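Bifunctional protein PutA (Bdellovibrio bacteriovorus, PDB 5UR2) probably carries out both steps of proline catabolism, joining flavin-dependent proline dehydrogenation to NAD(+)-dependent oxidation of L-glutamate gamma-semialdehyde in one polypeptide. Local coordinates at residues S8-R13 with L360-L365; G233-L238 with Y265-I270; T711-F716 with R742-M747; I754-A759 with V907-P912. One frame throughout, in Å; residues are numbered along the deposited sequence.

Contact 1 (S8-R13 with L360-L365); sequences SQIVSR and LAACML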
loop_
_atom_site.group_PDB
_atom_site.type_symbol
_atom_site.label_atom_id
_atom_site.label_comp_id
_atom_site.label_asym_id
_atom_site.label_seq_id
_atom_site.Cartn_x
_atom_site.Cartn_y
_atom_site.Cartn_z
ATOM N N SER B 8 -29.005 -26.035 -46.527
ATOM C CA SER B 8 -30.128 -25.381 -47.189
ATOM C C SER B 8 -31.444 -26.106 -46.931
ATOM O O SER B 8 -32.496 -25.463 -46.861
ATOM C CB SER B 8 -29.871 -25.274 -48.691
ATOM O OG SER B 8 -30.691 -26.190 -49.396
ATOM N N GLN B 9 -31.423 -27.435 -46.829
ATOM C CA GLN B 9 -32.665 -28.156 -46.554
ATOM C C GLN B 9 -33.110 -27.973 -45.108
ATOM O O GLN B 9 -34.313 -27.936 -44.823
ATOM C CB GLN B 9 -32.500 -29.636 -46.861
ATOM C CG GLN B 9 -31.954 -29.925 -48.246
ATOM C CD GLN B 9 -31.980 -31.407 -48.592
ATOM O OE1 GLN B 9 -32.911 -32.132 -48.228
ATOM N NE2 GLN B 9 -30.954 -31.861 -49.301
ATOM N N ILE B 10 -32.159 -27.865 -44.181
ATOM C CA ILE B 10 -32.512 -27.583 -42.793
ATOM C C ILE B 10 -33.148 -26.197 -42.680
ATOM O O ILE B 10 -34.206 -26.030 -42.060
ATOM C CB ILE B 10 -31.277 -27.742 -41.891
ATOM C CG1 ILE B 10 -30.862 -29.217 -41.868
ATOM C CG2 ILE B 10 -31.562 -27.237 -40.481
ATOM C CD1 ILE B 10 -29.558 -29.472 -41.183
ATOM N N VAL B 11 -32.538 -25.192 -43.321
ATOM C CA VAL B 11 -33.108 -23.844 -43.305
ATOM C C VAL B 11 -34.540 -23.861 -43.825
ATOM O O VAL B 11 -35.421 -23.179 -43.283
ATOM C CB VAL B 11 -32.223 -22.866 -44.100
ATOM C CG1 VAL B 11 -32.956 -21.547 -44.345
ATOM C CG2 VAL B 11 -30.943 -22.600 -43.344
ATOM N N SER B 12 -34.795 -24.634 -44.887
ATOM C CA SER B 12 -36.147 -24.730 -45.437
ATOM C C SER B 12 -37.128 -25.303 -44.421
ATOM O O SER B 12 -38.265 -24.828 -44.311
ATOM C CB SER B 12 -36.143 -25.576 -46.714
ATOM O OG SER B 12 -35.359 -24.956 -47.712
ATOM N N ARG B 13 -36.731 -26.363 -43.711
ATOM C CA ARG B 13 -37.629 -26.945 -42.721
ATOM C C ARG B 13 -37.933 -25.954 -41.604
ATOM O O ARG B 13 -39.079 -25.855 -41.148
ATOM C CB ARG B 13 -37.033 -28.233 -42.156
ATOM C CG ARG B 13 -37.918 -28.893 -41.119
ATOM C CD ARG B 13 -39.244 -29.275 -41.746
ATOM N NE ARG B 13 -39.053 -30.038 -42.975
ATOM C CZ ARG B 13 -38.928 -31.359 -43.031
ATOM N NH1 ARG B 13 -38.994 -32.082 -41.917
ATOM N NH2 ARG B 13 -38.748 -31.959 -44.209
ATOM N N LEU B 360 -34.420 -28.233 -33.705
ATOM C CA LEU B 360 -35.478 -29.177 -34.046
ATOM C C LEU B 360 -35.476 -29.511 -35.538
ATOM O O LEU B 360 -35.634 -30.677 -35.918
ATOM C CB LEU B 360 -36.836 -28.611 -33.621
ATOM C CG LEU B 360 -37.014 -28.335 -32.119
ATOM C CD1 LEU B 360 -38.286 -27.536 -31.840
ATOM C CD2 LEU B 360 -37.051 -29.636 -31.365
ATOM N N ALA B 361 -35.320 -28.499 -36.398
ATOM C CA ALA B 361 -35.353 -28.729 -37.844
ATOM C C ALA B 361 -34.163 -29.565 -38.305
ATOM O O ALA B 361 -34.298 -30.403 -39.203
ATOM C CB ALA B 361 -35.386 -27.397 -38.599
ATOM N N ALA B 362 -32.986 -29.340 -37.720
ATOM C CA ALA B 362 -31.826 -30.162 -38.057
ATOM C C ALA B 362 -32.069 -31.623 -37.687
ATOM O O ALA B 362 -31.821 -32.530 -38.488
ATOM C CB ALA B 362 -30.582 -29.624 -37.350
ATOM N N CYS B 363 -32.596 -31.869 -36.487
ATOM C CA CYS B 363 -32.897 -33.237 -36.098
ATOM C C CYS B 363 -33.868 -33.889 -37.082
ATOM O O CYS B 363 -33.675 -35.043 -37.484
ATOM C CB CYS B 363 -33.463 -33.263 -34.685
ATOM S SG CYS B 363 -32.264 -32.844 -33.391
ATOM N N MET B 364 -34.903 -33.158 -37.497
ATOM C CA MET B 364 -35.884 -33.731 -38.413
ATOM C C MET B 364 -35.224 -34.180 -39.701
ATOM O O MET B 364 -35.508 -35.272 -40.207
ATOM C CB MET B 364 -36.986 -32.722 -38.729
ATOM C CG MET B 364 -37.917 -32.406 -37.581
ATOM S SD MET B 364 -39.044 -31.070 -38.019
ATOM C CE MET B 364 -39.966 -30.933 -36.491
ATOM N N LEU B 365 -34.351 -33.335 -40.256
ATOM C CA LEU B 365 -33.718 -33.639 -41.534
ATOM C C LEU B 365 -32.737 -34.795 -41.395
ATOM O O LEU B 365 -32.730 -35.722 -42.219
ATOM C CB LEU B 365 -33.011 -32.393 -42.082
ATOM C CG LEU B 365 -33.779 -31.627 -43.156
ATOM C CD1 LEU B 365 -33.919 -32.459 -44.415
ATOM C CD2 LEU B 365 -35.147 -31.269 -42.626
#
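Ile10 and Ala362 bring two helices together, with their CA atoms 5.4 Å apart. Measured over 8-13 and 360-365, the axes come within 8.4 Å and their N-to-C directions diverge by 121°, so the helices cross steeply. Two small residues, Ala361 and Ala362, lie where the CA atoms come closest. Ala361 CB packs against the aliphatic start of Arg13, 3.9 Å from its CG, while Ala362 packs against the ethyl branch of Ile10, its CB 4.0 Å from Ile10 CD1, and also against Ile10 CG2.

Leu365 is the largest contributor to the buried surface. Its CB meets Ile10 CG1 at 3.8 Å, the two side chains passing each other head to tail. Its CD2 branch presses on Arg13 CB at 3.6 Å and also sits over the centre of one guanidinium face, 3.8 Å above the plane. This double use of one methyl depends on the fold of the arginine chain: CG is anti to the backbone N, then chi2 (61°) and chi3 (51°) bend the chain back over the leucine. Met364 passes the arginine at about a right angle. The contact is made by van der Waals packing, including the guanidinium face of Arg13, whose NH1 forms a salt bridge with Glu368 OE2. Gln9 likewise lays its CB against Leu365 CD1 but gives its OE1 to Lys369.

Helix 6-22 of the N-terminal PutA domain thus rests on helix 357-369, which follows strand 349-353 of the proline dehydrogenase barrel. Helix 357-369 also packs on strand 379-382, through Leu360, Cys363 and Met364, and on helix 327-343 through Ala362 and Cys363.

Contact 2 (G233-L238 with Y265-I270); sequences GVFVNL and YKFFGI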
loop_
_atom_site.group_PDB
_atom_site.type_symbol
_atom_site.label_atom_id
_atom_site.label_comp_id
_atom_site.label_asym_id
_atom_site.label_seq_id
_atom_site.Cartn_x
_atom_site.Cartn_y
_atom_site.Cartn_z
ATOM N N GLY B 233 -44.621 -51.080 -15.961
ATOM C CA GLY B 233 -44.616 -50.616 -17.338
ATOM C C GLY B 233 -44.398 -49.123 -17.454
ATOM O O GLY B 233 -44.868 -48.492 -18.408
ATOM N N VAL B 234 -43.724 -48.542 -16.483
ATOM C CA VAL B 234 -43.491 -47.111 -16.414
ATOM C C VAL B 234 -42.108 -46.811 -16.974
ATOM O O VAL B 234 -41.162 -47.583 -16.776
ATOM C CB VAL B 234 -43.654 -46.638 -14.955
ATOM C CG1 VAL B 234 -43.062 -45.254 -14.725
ATOM C CG2 VAL B 234 -45.138 -46.684 -14.571
ATOM N N PHE B 235 -41.998 -45.704 -17.706
ATOM C CA PHE B 235 -40.705 -45.201 -18.151
ATOM C C PHE B 235 -40.045 -44.429 -17.013
ATOM O O PHE B 235 -40.665 -43.543 -16.413
ATOM C CB PHE B 235 -40.878 -44.303 -19.377
ATOM C CG PHE B 235 -39.598 -44.027 -20.118
ATOM C CD1 PHE B 235 -38.629 -43.187 -19.579
ATOM C CD2 PHE B 235 -39.362 -44.605 -21.357
ATOM C CE1 PHE B 235 -37.438 -42.934 -20.253
ATOM C CE2 PHE B 235 -38.175 -44.363 -22.035
ATOM C CZ PHE B 235 -37.209 -43.514 -21.480
ATOM N N VAL B 236 -38.792 -44.765 -16.712
ATOM C CA VAL B 236 -38.031 -44.077 -15.671
ATOM C C VAL B 236 -36.809 -43.436 -16.306
ATOM O O VAL B 236 -35.964 -44.130 -16.892
ATOM C CB VAL B 236 -37.625 -45.013 -14.529
ATOM C CG1 VAL B 236 -36.980 -44.204 -13.412
ATOM C CG2 VAL B 236 -38.838 -45.740 -14.014
ATOM N N ASN B 237 -36.724 -42.112 -16.194
ATOM C CA ASN B 237 -35.632 -41.325 -16.741
ATOM C C ASN B 237 -34.790 -40.762 -15.602
ATOM O O ASN B 237 -35.332 -40.196 -14.647
ATOM C CB ASN B 237 -36.166 -40.190 -17.621
ATOM C CG ASN B 237 -35.090 -39.589 -18.491
ATOM O OD1 ASN B 237 -34.297 -38.770 -18.027
ATOM N ND2 ASN B 237 -35.047 -40.000 -19.753
ATOM N N LEU B 238 -33.472 -40.921 -15.700
ATOM C CA LEU B 238 -32.545 -40.376 -14.717
ATOM C C LEU B 238 -32.049 -39.047 -15.262
ATOM O O LEU B 238 -31.466 -39.010 -16.357
ATOM C CB LEU B 238 -31.379 -41.336 -14.459
ATOM C CG LEU B 238 -30.427 -40.958 -13.313
ATOM C CD1 LEU B 238 -31.204 -40.881 -11.997
ATOM C CD2 LEU B 238 -29.260 -41.931 -13.189
ATOM N N TYR B 265 -35.025 -54.409 -20.182
ATOM C CA TYR B 265 -36.038 -53.361 -20.192
ATOM C C TYR B 265 -35.545 -52.174 -21.012
ATOM O O TYR B 265 -34.449 -51.663 -20.770
ATOM C CB TYR B 265 -36.371 -52.927 -18.765
ATOM C CG TYR B 265 -37.649 -52.126 -18.638
ATOM C CD1 TYR B 265 -38.881 -52.681 -18.985
ATOM C CD2 TYR B 265 -37.631 -50.824 -18.126
ATOM C CE1 TYR B 265 -40.058 -51.951 -18.852
ATOM C CE2 TYR B 265 -38.802 -50.089 -17.996
ATOM C CZ TYR B 265 -40.011 -50.657 -18.355
ATOM O OH TYR B 265 -41.174 -49.929 -18.216
ATOM N N LYS B 266 -36.355 -51.742 -21.977
ATOM C CA LYS B 266 -35.989 -50.658 -22.882
ATOM C C LYS B 266 -36.294 -49.266 -22.335
ATOM O O LYS B 266 -35.654 -48.298 -22.758
ATOM C CB LYS B 266 -36.731 -50.811 -24.216
ATOM C CG LYS B 266 -36.323 -52.008 -25.045
ATOM C CD LYS B 266 -36.919 -51.929 -26.458
ATOM C CE LYS B 266 -38.423 -52.025 -26.438
ATOM N NZ LYS B 266 -38.937 -52.070 -27.827
ATOM N N PHE B 267 -37.200 -49.145 -21.374
ATOM C CA PHE B 267 -37.790 -47.856 -21.007
ATOM C C PHE B 267 -37.163 -47.261 -19.748
ATOM O O PHE B 267 -37.818 -46.846 -18.793
ATOM C CB PHE B 267 -39.292 -48.032 -20.890
ATOM C CG PHE B 267 -39.904 -48.478 -22.180
ATOM C CD1 PHE B 267 -39.659 -47.769 -23.345
ATOM C CD2 PHE B 267 -40.610 -49.662 -22.262
ATOM C CE1 PHE B 267 -40.190 -48.185 -24.557
ATOM C CE2 PHE B 267 -41.143 -50.089 -23.479
ATOM C CZ PHE B 267 -40.927 -49.348 -24.630
ATOM N N PHE B 268 -35.838 -47.238 -19.768
ATOM C CA PHE B 268 -35.013 -46.428 -18.884
ATOM C C PHE B 268 -34.289 -45.404 -19.744
ATOM O O PHE B 268 -33.903 -45.702 -20.879
ATOM C CB PHE B 268 -33.976 -47.277 -18.137
ATOM C CG PHE B 268 -34.560 -48.238 -17.132
ATOM C CD1 PHE B 268 -35.508 -47.822 -16.213
ATOM C CD2 PHE B 268 -34.129 -49.552 -17.090
ATOM C CE1 PHE B 268 -36.015 -48.708 -15.267
ATOM C CE2 PHE B 268 -34.633 -50.443 -16.154
ATOM C CZ PHE B 268 -35.577 -50.023 -15.242
ATOM N N GLY B 269 -34.098 -44.200 -19.210
ATOM C CA GLY B 269 -33.413 -43.159 -19.946
ATOM C C GLY B 269 -32.451 -42.388 -19.066
ATOM O O GLY B 269 -32.616 -42.295 -17.845
ATOM N N ILE B 270 -31.455 -41.799 -19.728
ATOM C CA ILE B 270 -30.422 -40.979 -19.099
ATOM C C ILE B 270 -30.298 -39.698 -19.918
ATOM O O ILE B 270 -30.533 -39.688 -21.135
ATOM C CB ILE B 270 -29.063 -41.738 -19.006
ATOM C CG1 ILE B 270 -27.960 -40.935 -18.293
ATOM C CG2 ILE B 270 -28.568 -42.103 -20.386
ATOM C CD1 ILE B 270 -28.088 -40.781 -16.806
#
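Three backbone hydrogen bonds join Val236 and Leu238 to the 265-270 segment in the alternating pattern of parallel strands, here adjacent staves of the proline dehydrogenase (beta/alpha)8 barrel. Leu238 N gives the shortest, 2.7 Å to Gly269 O and nearly straight at 175°. Gly269 N returns 3.0 Å to Val236 O, and Val236 N reaches Phe267 O at 3.1 Å. Strands 235-238 and 268-273 are linked through helix 246-257 as a beta-alpha-beta crossover. Just ahead of the strand pair, Tyr265 adds a side-chain bond: its OH donates to Val234 O over 2.8 Å, coming from well above the carbonyl plane and not along a lone pair. With CG anti to the backbone N (chi1 -165°), the phenol swings across to the other segment, where Gly233, just past helix 211-232, closes it with a Schellman motif.

Farther out, the side chains sort onto two sheet faces. Val236, Phe268, Leu238 and Ile270 point to the face covered by helices 211-232 and 246-257. There Leu238 and Ile270 run alongside each other in a common direction, Leu238 CD2 4.0 Å from Ile270 CD1, while the Phe268 ring stacks with Phe226 and turns an edge to Val236 O. Asn237 points to the opposite face, inside the barrel, its side chain about 6 Å from the bound N-propargylglycine-modified FAD. Gly269, its neighbour in register, lies against both Asn237 and the Phe235 ring.

The side chains of Phe235 and Phe267 run at roughly right angles to each other, CD2 of the former 3.5 Å from CB of the latter. Over one face of the Phe235 ring, offset toward its rim, sits Phe267 O, 3.6 Å above the plane.

Contact 3 (T711-F716 with R742-M747); sequences TTTIAF and RCIIEM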
loop_
_atom_site.group_PDB
_atom_site.type_symbol
_atom_site.label_atom_id
_atom_site.label_comp_id
_atom_site.label_asym_id
_atom_site.label_seq_id
_atom_site.Cartn_x
_atom_site.Cartn_y
_atom_site.Cartn_z
ATOM N N THR B 711 16.076 -12.333 19.392
ATOM C CA THR B 711 14.773 -12.445 18.745
ATOM C C THR B 711 14.133 -11.069 18.591
ATOM O O THR B 711 13.854 -10.396 19.584
ATOM C CB THR B 711 13.866 -13.361 19.562
ATOM O OG1 THR B 711 14.451 -14.663 19.616
ATOM C CG2 THR B 711 12.479 -13.437 18.946
ATOM N N THR B 712 13.888 -10.657 17.349
ATOM C CA THR B 712 13.275 -9.366 17.070
ATOM C C THR B 712 11.779 -9.457 16.837
ATOM O O THR B 712 11.049 -8.524 17.172
ATOM C CB THR B 712 13.917 -8.729 15.835
ATOM O OG1 THR B 712 13.717 -9.575 14.698
ATOM C CG2 THR B 712 15.405 -8.575 16.061
ATOM N N THR B 713 11.316 -10.569 16.287
ATOM C CA THR B 713 9.938 -10.733 15.877
ATOM C C THR B 713 9.467 -12.112 16.309
ATOM O O THR B 713 10.195 -13.099 16.141
ATOM C CB THR B 713 9.848 -10.560 14.354
ATOM O OG1 THR B 713 10.450 -9.306 14.011
ATOM C CG2 THR B 713 8.406 -10.621 13.852
ATOM N N ILE B 714 8.264 -12.181 16.874
ATOM C CA ILE B 714 7.665 -13.448 17.301
ATOM C C ILE B 714 6.346 -13.625 16.560
ATOM O O ILE B 714 5.442 -12.793 16.697
ATOM C CB ILE B 714 7.442 -13.487 18.823
ATOM C CG1 ILE B 714 8.781 -13.314 19.559
ATOM C CG2 ILE B 714 6.762 -14.783 19.207
ATOM C CD1 ILE B 714 8.644 -12.826 21.018
ATOM N N ALA B 715 6.228 -14.703 15.781
ATOM C CA ALA B 715 4.966 -15.075 15.147
ATOM C C ALA B 715 4.427 -16.295 15.879
ATOM O O ALA B 715 5.062 -17.357 15.882
ATOM C CB ALA B 715 5.146 -15.360 13.654
ATOM N N PHE B 716 3.286 -16.128 16.535
ATOM C CA PHE B 716 2.663 -17.173 17.330
ATOM C C PHE B 716 1.194 -17.248 16.990
ATOM O O PHE B 716 0.496 -16.232 17.013
ATOM C CB PHE B 716 2.803 -16.941 18.841
ATOM C CG PHE B 716 1.831 -17.754 19.654
ATOM C CD1 PHE B 716 2.083 -19.092 19.936
ATOM C CD2 PHE B 716 0.639 -17.187 20.105
ATOM C CE1 PHE B 716 1.178 -19.851 20.673
ATOM C CE2 PHE B 716 -0.277 -17.933 20.833
ATOM C CZ PHE B 716 -0.006 -19.271 21.123
ATOM N N ARG B 742 8.569 -7.386 18.309
ATOM C CA ARG B 742 7.255 -7.319 17.699
ATOM C C ARG B 742 6.604 -8.689 17.762
ATOM O O ARG B 742 7.228 -9.692 17.389
ATOM C CB ARG B 742 7.326 -6.852 16.254
ATOM C CG ARG B 742 5.969 -7.026 15.558
ATOM C CD ARG B 742 5.926 -6.341 14.230
ATOM N NE ARG B 742 5.990 -4.896 14.392
ATOM C CZ ARG B 742 6.552 -4.081 13.507
ATOM N NH1 ARG B 742 7.106 -4.576 12.387
ATOM N NH2 ARG B 742 6.568 -2.774 13.751
ATOM N N CYS B 743 5.348 -8.725 18.214
ATOM C CA CYS B 743 4.553 -9.950 18.260
ATOM C C CYS B 743 3.509 -9.934 17.152
ATOM O O CYS B 743 2.789 -8.946 16.993
ATOM C CB CYS B 743 3.853 -10.105 19.603
ATOM S SG CYS B 743 4.979 -10.355 20.974
ATOM N N ILE B 744 3.442 -11.016 16.385
ATOM C CA ILE B 744 2.409 -11.225 15.383
ATOM C C ILE B 744 1.579 -12.409 15.870
ATOM O O ILE B 744 2.017 -13.558 15.750
ATOM C CB ILE B 744 3.013 -11.469 13.994
ATOM C CG1 ILE B 744 4.001 -10.350 13.653
ATOM C CG2 ILE B 744 1.912 -11.550 12.927
ATOM C CD1 ILE B 744 4.879 -10.623 12.421
ATOM N N ILE B 745 0.377 -12.143 16.407
ATOM C CA ILE B 745 -0.345 -13.083 17.268
ATOM C C ILE B 745 -1.755 -13.337 16.731
ATOM O O ILE B 745 -2.498 -12.388 16.466
ATOM C CB ILE B 745 -0.458 -12.550 18.708
ATOM C CG1 ILE B 745 0.912 -12.252 19.306
ATOM C CG2 ILE B 745 -1.193 -13.557 19.575
ATOM C CD1 ILE B 745 1.710 -13.466 19.601
ATOM N N GLU B 746 -2.146 -14.611 16.641
ATOM C CA GLU B 746 -3.527 -15.025 16.380
ATOM C C GLU B 746 -3.962 -15.976 17.495
ATOM O O GLU B 746 -3.253 -16.945 17.785
ATOM C CB GLU B 746 -3.628 -15.691 15.000
ATOM C CG GLU B 746 -5.031 -16.180 14.598
ATOM C CD GLU B 746 -5.016 -17.130 13.388
ATOM O OE1 GLU B 746 -4.161 -16.995 12.468
ATOM O OE2 GLU B 746 -5.854 -18.052 13.380
ATOM N N MET B 747 -5.119 -15.703 18.136
ATOM C CA MET B 747 -5.473 -16.380 19.387
ATOM C C MET B 747 -6.870 -17.012 19.448
ATOM O O MET B 747 -7.311 -17.395 20.541
ATOM C CB MET B 747 -5.339 -15.413 20.562
ATOM C CG MET B 747 -3.921 -15.201 21.019
ATOM S SD MET B 747 -3.911 -13.972 22.302
ATOM C CE MET B 747 -4.512 -12.557 21.399
#
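Phe716 lies beside Ile745 on adjacent parallel strands, and its side chain is on the face of the sheet that also carries Ile714, Cys743 and Ile745. CB starts 3.7 Å from Ile745 CD1. CG stands anti to the backbone N (chi1 162°), which lays the ring along its isoleucine neighbour. At the near rim CD2 meets the same methyl at 3.9 Å, with Ile745 CD1 close to the ring plane and therefore at an edge; CD2 also touches Ile745 CG2. Farther along, CE2 has Glu746 O 4.4 Å away, placed obliquely to the ring. The side chain also meets Val722 and Ile726 of helix 720-730, which connects the two strands. Ile714 and Cys743 both touch Ala730 of that helix. On the opposite face Thr713 CG2 approaches Ile744 CD1 to 3.8 Å, while the Thr713 hydroxyl is bonded to Arg632.

Five backbone hydrogen bonds zip the pair together, from Arg742 N to Thr712 O through to Glu746 N and Phe716 O at 3.1 Å. The central one, Ile744 N to Ile714 O, is 2.7 Å long with an N-H...O angle of 174°.

The parallel pairing and the helix 720-730 crossover fit the Rossmann-type sheet of the aldehyde dehydrogenase family. The final bond fixes the main chain at Glu746, while its side chain leads away from strand 711-716; this is consistent with a strand end that presents the residue to the predicted active site, with Cys780 about 4 Å away between side chains.

Contact 4 (I754-A759 with V907-P912); sequences IIDNDA and VFSRSP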
loop_
_atom_site.group_PDB
_atom_site.type_symbol
_atom_site.label_atom_id
_atom_site.label_comp_id
_atom_site.label_asym_id
_atom_site.label_seq_id
_atom_site.Cartn_x
_atom_site.Cartn_y
_atom_site.Cartn_z
ATOM N N ILE B 754 -25.370 -16.058 12.191
ATOM C CA ILE B 754 -26.725 -15.583 12.450
ATOM C C ILE B 754 -27.633 -16.090 11.340
ATOM O O ILE B 754 -27.297 -15.976 10.154
ATOM C CB ILE B 754 -26.784 -14.049 12.533
ATOM C CG1 ILE B 754 -25.868 -13.533 13.637
ATOM C CG2 ILE B 754 -28.234 -13.599 12.803
ATOM C CD1 ILE B 754 -25.735 -12.027 13.638
ATOM N N ILE B 755 -28.775 -16.651 11.715
ATOM C CA ILE B 755 -29.764 -17.148 10.767
ATOM C C ILE B 755 -30.963 -16.213 10.800
ATOM O O ILE B 755 -31.739 -16.220 11.763
ATOM C CB ILE B 755 -30.195 -18.582 11.083
ATOM C CG1 ILE B 755 -28.979 -19.492 11.247
ATOM C CG2 ILE B 755 -31.151 -19.068 10.015
ATOM C CD1 ILE B 755 -28.097 -19.560 10.032
ATOM N N ASP B 756 -31.121 -15.405 9.753
ATOM C CA ASP B 756 -32.281 -14.536 9.635
ATOM C C ASP B 756 -33.530 -15.360 9.322
ATOM O O ASP B 756 -33.455 -16.508 8.885
ATOM C CB ASP B 756 -32.067 -13.500 8.533
ATOM C CG ASP B 756 -32.930 -12.266 8.711
ATOM O OD1 ASP B 756 -33.779 -12.254 9.639
ATOM O OD2 ASP B 756 -32.775 -11.324 7.901
ATOM N N ASN B 757 -34.693 -14.750 9.551
ATOM C CA ASN B 757 -35.956 -15.455 9.349
ATOM C C ASN B 757 -36.171 -15.868 7.894
ATOM O O ASN B 757 -36.862 -16.859 7.629
ATOM C CB ASN B 757 -37.108 -14.581 9.817
ATOM C CG ASN B 757 -37.204 -14.535 11.317
ATOM O OD1 ASN B 757 -36.994 -15.545 12.000
ATOM N ND2 ASN B 757 -37.493 -13.356 11.849
ATOM N N ASP B 758 -35.622 -15.114 6.942
ATOM C CA ASP B 758 -35.803 -15.397 5.521
ATOM C C ASP B 758 -34.629 -16.168 4.916
ATOM O O ASP B 758 -34.492 -16.209 3.689
ATOM C CB ASP B 758 -36.021 -14.086 4.761
ATOM C CG ASP B 758 -34.786 -13.159 4.786
ATOM O OD1 ASP B 758 -33.722 -13.524 5.357
ATOM O OD2 ASP B 758 -34.896 -12.035 4.253
ATOM N N ALA B 759 -33.779 -16.773 5.744
ATOM C CA ALA B 759 -32.574 -17.408 5.219
ATOM C C ALA B 759 -32.927 -18.548 4.268
ATOM O O ALA B 759 -33.913 -19.265 4.456
ATOM C CB ALA B 759 -31.695 -17.931 6.362
ATOM N N VAL B 907 -23.702 -14.232 8.486
ATOM C CA VAL B 907 -25.157 -14.168 8.461
ATOM C C VAL B 907 -25.673 -14.829 7.190
ATOM O O VAL B 907 -25.110 -14.651 6.102
ATOM C CB VAL B 907 -25.665 -12.712 8.560
ATOM C CG1 VAL B 907 -25.133 -11.873 7.398
ATOM C CG2 VAL B 907 -27.178 -12.678 8.626
ATOM N N PHE B 908 -26.765 -15.567 7.327
ATOM C CA PHE B 908 -27.563 -16.010 6.193
ATOM C C PHE B 908 -28.840 -15.186 6.191
ATOM O O PHE B 908 -29.622 -15.238 7.144
ATOM C CB PHE B 908 -27.870 -17.507 6.264
ATOM C CG PHE B 908 -26.693 -18.371 5.917
ATOM C CD1 PHE B 908 -25.762 -18.718 6.884
ATOM C CD2 PHE B 908 -26.494 -18.810 4.616
ATOM C CE1 PHE B 908 -24.649 -19.506 6.556
ATOM C CE2 PHE B 908 -25.388 -19.592 4.282
ATOM C CZ PHE B 908 -24.464 -19.944 5.255
ATOM N N SER B 909 -29.029 -14.403 5.139
ATOM C CA SER B 909 -30.167 -13.511 5.087
ATOM C C SER B 909 -30.418 -13.141 3.641
ATOM O O SER B 909 -29.492 -13.098 2.823
ATOM C CB SER B 909 -29.942 -12.246 5.922
ATOM O OG SER B 909 -31.043 -11.356 5.784
ATOM N N ARG B 910 -31.675 -12.868 3.333
ATOM C CA ARG B 910 -32.027 -12.370 2.015
ATOM C C ARG B 910 -32.745 -11.035 2.124
ATOM O O ARG B 910 -33.565 -10.681 1.280
ATOM C CB ARG B 910 -32.832 -13.417 1.249
ATOM C CG ARG B 910 -31.918 -14.588 0.875
ATOM C CD ARG B 910 -32.617 -15.682 0.126
ATOM N NE ARG B 910 -33.541 -16.414 0.978
ATOM C CZ ARG B 910 -34.330 -17.389 0.538
ATOM N NH1 ARG B 910 -34.289 -17.734 -0.745
ATOM N NH2 ARG B 910 -35.160 -18.009 1.370
ATOM N N SER B 911 -32.398 -10.283 3.165
ATOM C CA SER B 911 -32.818 -8.914 3.365
ATOM C C SER B 911 -31.633 -7.994 3.137
ATOM O O SER B 911 -30.655 -8.047 3.903
ATOM C CB SER B 911 -33.370 -8.713 4.774
ATOM O OG SER B 911 -33.352 -7.337 5.114
ATOM N N PRO B 912 -31.680 -7.139 2.117
ATOM C CA PRO B 912 -30.578 -6.177 1.922
ATOM C C PRO B 912 -30.301 -5.302 3.138
ATOM O O PRO B 912 -29.132 -5.057 3.457
ATOM C CB PRO B 912 -31.054 -5.357 0.717
ATOM C CG PRO B 912 -31.933 -6.338 -0.063
ATOM C CD PRO B 912 -32.644 -7.136 1.003
#
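Asp758, Phe908 and Arg910 give up the most surface where 754-759 meets 907-912. The Arg910 side chain holds Asp758 by its main chain: NE (2.9 Å) and NH2 (3.0 Å) both donate to Asp758 O, which lies in the guanidinium plane, at its edge. A return grip comes from the Asp758 carboxylate. Its CG sits between backbone N and carbonyl carbon (chi1 65°), which folds OD1 toward Arg910 N, 3.0 Å away; the bond is nearly straight (172°), though the donor arrives from above the carboxylate plane. Beyond the pair, Arg910 NH1 forms a salt bridge with Asp58 and Asp758 OD2 bonds to His72, both in the N-terminal PutA domain.

Phe908 N donates to Ile754 O at 2.9 Å, and its O accepts from Asp756 N. The side chain runs beside Ile755, and its CB packs 3.8 Å from Ala759 CB.

Ser909 OG donates to the anti lone pair of Asp756 OD2, 2.7 Å away, and accepts from Ser911 N. Strand 751-755 thus runs into a type I turn, Asp756-Ala759, and strand 901-908 into an ST turn and the Ser911 N-cap of helix 912-921, both strands ending in the parallel part of an aldehyde dehydrogenase sheet.

All four contacts are largely buried, yet their chemistry differs. Contacts 2 and 3 each pair neighbouring parallel strands of a beta-alpha-beta unit, one in the proline dehydrogenase barrel and one in the aldehyde dehydrogenase part, with centres 64 Å apart on opposite sides of the chain's centre; regular backbone bonds dominate both. Contact 1, by contrast, is helix on helix and held by packing, its polar side-chain ends paired outside the two segments, at the barrel's periphery. Contact 4 begins as a strand pair but turns polar and side-chain-rich where the strands end. Strand 742-746 of contact 3 is followed in the chain by strand 751-755 of contact 4, and both contacts touch the second subunit.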